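PDB 1N9W: aspartate--tRNA(Asp/Asn) ligase from Thermus thermophilus, which activates L-aspartate with ATP and transfers it to both tRNA(Asp) and tRNA(Asn), acting as a non-discriminating class II synthetase. Local coordinates for residues Asp229-Glu234 with Phe313-Pro318; Arg335-Leu340 with Glu345-Gly350. One frame throughout, in Å; residues are numbered along the deposited sequence.

Contact 1. Residues Asp229-Glu234 with Phe313-Pro318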
loop_
_atom_site.group_PDB
_atom_site.type_symbol
_atom_site.label_atom_id
_atom_site.label_comp_id
_atom_site.label_asym_id
_atom_site.label_seq_id
_atom_site.Cartn_x
_atom_site.Cartn_y
_atom_site.Cartn_z
ATOM N N ASP B 229 5.119 10.929 -22.058
ATOM C CA ASP B 229 4.088 11.177 -21.050
ATOM C C ASP B 229 4.498 10.507 -19.743
ATOM O O ASP B 229 4.276 11.052 -18.661
ATOM C CB ASP B 229 2.730 10.624 -21.491
ATOM C CG ASP B 229 2.063 11.490 -22.530
ATOM O OD1 ASP B 229 2.365 12.701 -22.588
ATOM O OD2 ASP B 229 1.216 10.967 -23.283
ATOM N N LEU B 230 5.103 9.328 -19.862
ATOM C CA LEU B 230 5.555 8.562 -18.708
ATOM C C LEU B 230 6.670 9.288 -17.955
ATOM O O LEU B 230 6.638 9.381 -16.721
ATOM C CB LEU B 230 6.042 7.182 -19.156
ATOM C CG LEU B 230 5.130 6.430 -20.121
ATOM C CD1 LEU B 230 5.742 5.077 -20.462
ATOM C CD2 LEU B 230 3.759 6.249 -19.493
ATOM N N MET B 231 7.653 9.801 -18.697
ATOM C CA MET B 231 8.778 10.515 -18.088
ATOM C C MET B 231 8.317 11.776 -17.357
ATOM O O MET B 231 8.734 12.028 -16.224
ATOM C CB MET B 231 9.848 10.850 -19.151
ATOM C CG MET B 231 10.862 9.712 -19.378
ATOM S SD MET B 231 12.128 9.962 -20.689
ATOM C CE MET B 231 11.335 9.111 -22.075
ATOM N N ARG B 232 7.448 12.557 -17.991
ATOM C CA ARG B 232 6.937 13.763 -17.355
ATOM C C ARG B 232 6.128 13.394 -16.104
ATOM O O ARG B 232 6.164 14.107 -15.103
ATOM C CB ARG B 232 6.069 14.556 -18.339
ATOM C CG ARG B 232 6.875 15.429 -19.303
ATOM C CD ARG B 232 6.287 15.407 -20.705
ATOM N NE ARG B 232 4.842 15.626 -20.694
ATOM C CZ ARG B 232 4.044 15.364 -21.725
ATOM N NH1 ARG B 232 4.556 14.874 -22.850
ATOM N NH2 ARG B 232 2.738 15.582 -21.627
ATOM N N LEU B 233 5.411 12.276 -16.164
ATOM C CA LEU B 233 4.620 11.823 -15.032
ATOM C C LEU B 233 5.532 11.435 -13.868
ATOM O O LEU B 233 5.333 11.874 -12.739
ATOM C CB LEU B 233 3.763 10.615 -15.414
ATOM C CG LEU B 233 3.123 9.862 -14.222
ATOM C CD1 LEU B 233 2.003 10.697 -13.640
ATOM C CD2 LEU B 233 2.587 8.510 -14.681
ATOM N N GLU B 234 6.534 10.610 -14.155
ATOM C CA GLU B 234 7.459 10.171 -13.126
ATOM C C GLU B 234 8.168 11.321 -12.424
ATOM O O GLU B 234 8.442 11.250 -11.219
ATOM C CB GLU B 234 8.481 9.196 -13.700
ATOM C CG GLU B 234 9.599 8.898 -12.733
ATOM C CD GLU B 234 10.344 7.613 -13.049
ATOM O OE1 GLU B 234 10.471 7.267 -14.244
ATOM O OE2 GLU B 234 10.811 6.966 -12.089
ATOM N N PHE B 313 17.888 10.605 -17.414
ATOM C CA PHE B 313 17.042 9.717 -18.193
ATOM C C PHE B 313 17.807 9.175 -19.395
ATOM O O PHE B 313 18.355 9.940 -20.189
ATOM C CB PHE B 313 15.793 10.459 -18.685
ATOM C CG PHE B 313 14.610 10.362 -17.757
ATOM C CD1 PHE B 313 14.105 9.120 -17.376
ATOM C CD2 PHE B 313 13.971 11.516 -17.301
ATOM C CE1 PHE B 313 12.984 9.025 -16.556
ATOM C CE2 PHE B 313 12.849 11.434 -16.481
ATOM C CZ PHE B 313 12.352 10.186 -16.108
ATOM N N VAL B 314 17.856 7.851 -19.513
ATOM C CA VAL B 314 18.522 7.196 -20.635
ATOM C C VAL B 314 17.398 6.705 -21.545
ATOM O O VAL B 314 16.690 5.755 -21.214
ATOM C CB VAL B 314 19.368 5.986 -20.176
ATOM C CG1 VAL B 314 20.096 5.377 -21.362
ATOM C CG2 VAL B 314 20.367 6.424 -19.123
ATOM N N THR B 315 17.247 7.358 -22.694
ATOM C CA THR B 315 16.187 7.032 -23.641
ATOM C C THR B 315 16.616 6.247 -24.874
ATOM O O THR B 315 17.803 6.101 -25.154
ATOM C CB THR B 315 15.497 8.305 -24.133
ATOM O OG1 THR B 315 16.468 9.137 -24.773
ATOM C CG2 THR B 315 14.876 9.065 -22.968
ATOM N N ARG B 316 15.618 5.762 -25.612
ATOM C CA ARG B 316 15.806 4.994 -26.844
ATOM C C ARG B 316 16.806 3.848 -26.747
ATOM O O ARG B 316 17.962 3.988 -27.139
ATOM C CB ARG B 316 16.219 5.927 -27.989
ATOM C CG ARG B 316 15.157 6.938 -28.405
ATOM C CD ARG B 316 13.910 6.266 -28.962
ATOM N NE ARG B 316 12.902 7.238 -29.375
ATOM C CZ ARG B 316 13.071 8.118 -30.358
ATOM N NH1 ARG B 316 14.210 8.149 -31.039
ATOM N NH2 ARG B 316 12.101 8.973 -30.659
ATOM N N TYR B 317 16.352 2.708 -26.237
ATOM C CA TYR B 317 17.202 1.529 -26.117
ATOM C C TYR B 317 17.020 0.637 -27.343
ATOM O O TYR B 317 15.965 0.657 -27.977
ATOM C CB TYR B 317 16.845 0.731 -24.861
ATOM C CG TYR B 317 17.462 1.242 -23.578
ATOM C CD1 TYR B 317 17.113 2.486 -23.053
ATOM C CD2 TYR B 317 18.395 0.473 -22.884
ATOM C CE1 TYR B 317 17.679 2.950 -21.866
ATOM C CE2 TYR B 317 18.967 0.927 -21.700
ATOM C CZ TYR B 317 18.606 2.165 -21.197
ATOM O OH TYR B 317 19.173 2.622 -20.032
ATOM N N PRO B 318 18.053 -0.148 -27.700
ATOM C CA PRO B 318 17.993 -1.052 -28.857
ATOM C C PRO B 318 16.912 -2.118 -28.663
ATOM O O PRO B 318 16.800 -2.701 -27.588
ATOM C CB PRO B 318 19.392 -1.665 -28.887
ATOM C CG PRO B 318 20.245 -0.569 -28.341
ATOM C CD PRO B 318 19.427 -0.080 -27.168
#

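Contact 2. Residues Arg335-Leu340 with Glu345-Gly350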
loop_
_atom_site.group_PDB
_atom_site.type_symbol
_atom_site.label_atom_id
_atom_site.label_comp_id
_atom_site.label_asym_id
_atom_site.label_seq_id
_atom_site.Cartn_x
_atom_site.Cartn_y
_atom_site.Cartn_z
ATOM N N ARG B 335 10.585 2.920 -27.577
ATOM C CA ARG B 335 10.090 4.012 -26.751
ATOM C C ARG B 335 10.215 3.652 -25.275
ATOM O O ARG B 335 9.259 3.767 -24.508
ATOM C CB ARG B 335 8.631 4.309 -27.087
ATOM C CG ARG B 335 8.429 4.846 -28.483
ATOM C CD ARG B 335 6.971 5.169 -28.723
ATOM N NE ARG B 335 6.760 5.739 -30.047
ATOM C CZ ARG B 335 5.581 6.132 -30.509
ATOM N NH1 ARG B 335 4.499 6.015 -29.752
ATOM N NH2 ARG B 335 5.484 6.641 -31.730
ATOM N N SER B 336 11.408 3.211 -24.893
ATOM C CA SER B 336 11.691 2.825 -23.521
ATOM C C SER B 336 12.666 3.814 -22.888
ATOM O O SER B 336 13.294 4.611 -23.588
ATOM C CB SER B 336 12.290 1.418 -23.490
ATOM O OG SER B 336 13.476 1.362 -24.263
ATOM N N PHE B 337 12.782 3.757 -21.562
ATOM C CA PHE B 337 13.681 4.641 -20.826
ATOM C C PHE B 337 14.027 4.073 -19.447
ATOM O O PHE B 337 13.282 3.270 -18.887
ATOM C CB PHE B 337 13.051 6.037 -20.675
ATOM C CG PHE B 337 11.793 6.062 -19.836
ATOM C CD1 PHE B 337 11.861 6.015 -18.445
ATOM C CD2 PHE B 337 10.541 6.101 -20.441
ATOM C CE1 PHE B 337 10.700 6.008 -17.669
ATOM C CE2 PHE B 337 9.374 6.094 -19.673
ATOM C CZ PHE B 337 9.457 6.045 -18.286
ATOM N N ASP B 338 15.170 4.498 -18.918
ATOM C CA ASP B 338 15.645 4.077 -17.610
ATOM C C ASP B 338 16.016 5.332 -16.859
ATOM O O ASP B 338 16.585 6.251 -17.442
ATOM C CB ASP B 338 16.883 3.191 -17.747
ATOM C CG ASP B 338 16.544 1.726 -17.825
ATOM O OD1 ASP B 338 15.386 1.399 -18.154
ATOM O OD2 ASP B 338 17.441 0.894 -17.560
ATOM N N LEU B 339 15.686 5.386 -15.573
ATOM C CA LEU B 339 16.026 6.563 -14.783
ATOM C C LEU B 339 17.231 6.248 -13.909
ATOM O O LEU B 339 17.241 5.252 -13.186
ATOM C CB LEU B 339 14.849 6.993 -13.905
ATOM C CG LEU B 339 15.151 8.107 -12.898
ATOM C CD1 LEU B 339 15.645 9.351 -13.629
ATOM C CD2 LEU B 339 13.904 8.418 -12.088
ATOM N N LEU B 340 18.253 7.087 -13.995
ATOM C CA LEU B 340 19.444 6.902 -13.187
ATOM C C LEU B 340 19.444 7.930 -12.081
ATOM O O LEU B 340 19.356 9.130 -12.337
ATOM C CB LEU B 340 20.708 7.074 -14.028
ATOM C CG LEU B 340 20.959 6.015 -15.094
ATOM C CD1 LEU B 340 22.283 6.317 -15.786
ATOM C CD2 LEU B 340 20.991 4.636 -14.452
ATOM N N GLU B 345 20.255 2.704 -11.232
ATOM C CA GLU B 345 19.015 2.617 -11.984
ATOM C C GLU B 345 17.874 2.374 -10.999
ATOM O O GLU B 345 17.809 1.327 -10.358
ATOM C CB GLU B 345 19.090 1.475 -13.008
ATOM C CG GLU B 345 17.794 1.238 -13.772
ATOM C CD GLU B 345 17.029 0.024 -13.268
ATOM O OE1 GLU B 345 17.480 -1.114 -13.530
ATOM O OE2 GLU B 345 15.983 0.204 -12.602
ATOM N N ILE B 346 16.988 3.356 -10.867
ATOM C CA ILE B 346 15.862 3.241 -9.948
ATOM C C ILE B 346 14.547 3.125 -10.704
ATOM O O ILE B 346 13.483 3.040 -10.094
ATOM C CB ILE B 346 15.758 4.460 -9.017
ATOM C CG1 ILE B 346 15.377 5.701 -9.826
ATOM C CG2 ILE B 346 17.071 4.659 -8.275
ATOM C CD1 ILE B 346 14.959 6.888 -8.987
ATOM N N THR B 347 14.616 3.133 -12.030
ATOM C CA THR B 347 13.410 3.038 -12.838
ATOM C C THR B 347 13.668 2.452 -14.208
ATOM O O THR B 347 14.715 2.676 -14.815
ATOM C CB THR B 347 12.753 4.419 -13.033
ATOM O OG1 THR B 347 12.422 4.975 -11.755
ATOM C CG2 THR B 347 11.482 4.294 -13.872
ATOM N N SER B 348 12.694 1.697 -14.695
ATOM C CA SER B 348 12.796 1.093 -16.007
ATOM C C SER B 348 11.396 0.917 -16.570
ATOM O O SER B 348 10.560 0.237 -15.972
ATOM C CB SER B 348 13.496 -0.261 -15.915
ATOM O OG SER B 348 13.684 -0.802 -17.207
ATOM N N GLY B 349 11.140 1.542 -17.713
ATOM C CA GLY B 349 9.834 1.433 -18.328
ATOM C C GLY B 349 9.779 2.012 -19.723
ATOM O O GLY B 349 10.811 2.264 -20.348
ATOM N N GLY B 350 8.565 2.223 -20.217
ATOM C CA GLY B 350 8.387 2.781 -21.544
ATOM C C GLY B 350 7.032 2.409 -22.112
ATOM O O GLY B 350 6.250 1.708 -21.470
#

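Contact 1. Residues Asp229-Glu234 with Phe313-Pro318
Met231 lies across one face of the Phe313 ring and carries most of this meeting between a helix and a strand. Its CG sits almost over the middle of the ring, 3.6 Å from the Phe313 centroid, which makes a CH-pi contact. The sulfur follows over the same face: Met231 SD is 4.0 Å from the Phe313 centroid, a Met-aromatic contact. The two side chains come from opposite sides and slide past each other, so the thioether runs along the ring from CZ toward CG. An extended chi2 carries the sulfur out over the ring, and the bend at chi3 (-96°) then swings the methyl toward Thr315, where Met231 CE lies 3.7 Å from Thr315 CG2. Methionine suits the place because its unbranched, flexible chain can lie flat on an aromatic face and still turn its end onto a second residue. Thr315 offers its methyl to that end, its side chain crossing the methionine at about a right angle.

Glu234, one helical turn further on, reaches the rim of the same ring. With CG anti to the backbone N (chi1 170°) and the rest of the chain extended, its OE1 comes 3.8 Å from Phe313 CE1, in the ring plane. The carboxylate is turned 63° from that plane. This OE1 is buried without a hydrogen-bonding partner, though the electropositive ring edge may ease its burial; OE2 is bonded to Thr347 OG1.

Within this class II synthetase domain, the segments lie on helix 227-248 and strand 311-315; the axes of 229-234 and 313-315 run antiparallel, 11.6 Å apart at closest approach. Phe337 of the neighbouring strand 336-341 meets the Phe313 ring nearly perpendicularly and also touches Leu230 and Met231, while Arg269 of strand 269-271 packs on both Met231 and Phe313.

Contact 2. Residues Arg335-Leu340 with Glu345-Gly350
The antiparallel hairpin of strands 336-341 and 344-351 carries two residues of the predicted substrate sites, Glu345 for ATP and Ser348 for L-aspartate. Ser348 OG donates to Asp338 OD1 at 2.9 Å, on the syn side of the carboxylate and 28° out of its plane. The serine hydroxyl reaches across because it stands anti to its own backbone N (chi1 -176°). Asp338 OD1 also takes a salt bridge from Arg322, which probably balances the aspartate's charge; Asp338 OD2 lies 4.5 Å from Glu345 OE1.

Phe337 and Gly349 form a hydrogen-bonded pair, with Phe337 N to Gly349 O at 2.8 Å and Gly349 N to Phe337 O at 3.0 Å. Phe337 CG lies between its backbone N and carbonyl carbon, which brings the ring over Gly349 O, near the rim of one face. A flat, apolar ring suits this place, since it can lie close against a glycine that has no side chain. Glycine suits position 350 because its backbone angles are open chiefly to that residue and because Gly350 CA lies 3.2 Å from Arg335 O.

These strands belong to the antiparallel sheet of the class II catalytic domain, and a classic beta bulge interrupts their register where Ile346 and Thr347 both face Leu339. Leu339 N bonds to Thr347 O, from 45° above the carbonyl plane, whereas Ile346 N meets Leu339 O nearly in line with its C=O. Packing is tight beside the bulge, with Leu339 CB only 3.4 Å from Thr347 CB. The CD2 branch of Leu339 meets Ile346 CD1 at 3.6 Å, and Thr347 packs on Phe390 and Ile392 of strand 387-393.

How the contacts relate
From the N terminus, helix 227-248 comes first, and contact 1 closes a long, mainly helical excursion by bringing strand 311-315 back beneath it. Contact 2 follows in series, closing a short hairpin whose two strands sit in the same sheet, between 311-315 and 387-393; the two loops neither nest nor cross. Strand 336-341 is the shared neighbour: it pairs with 311-315 on one side, where Val314 N lies 2.9 Å from Asp338 O, and with 344-351 on the other. The helix spans the three strands, since Glu234 makes a polar link to strand 344-351 and Leu230 CD1 packs on Gly350 C. Together they tie helix 227-248 to the sheet bearing the predicted ATP and aspartate residues.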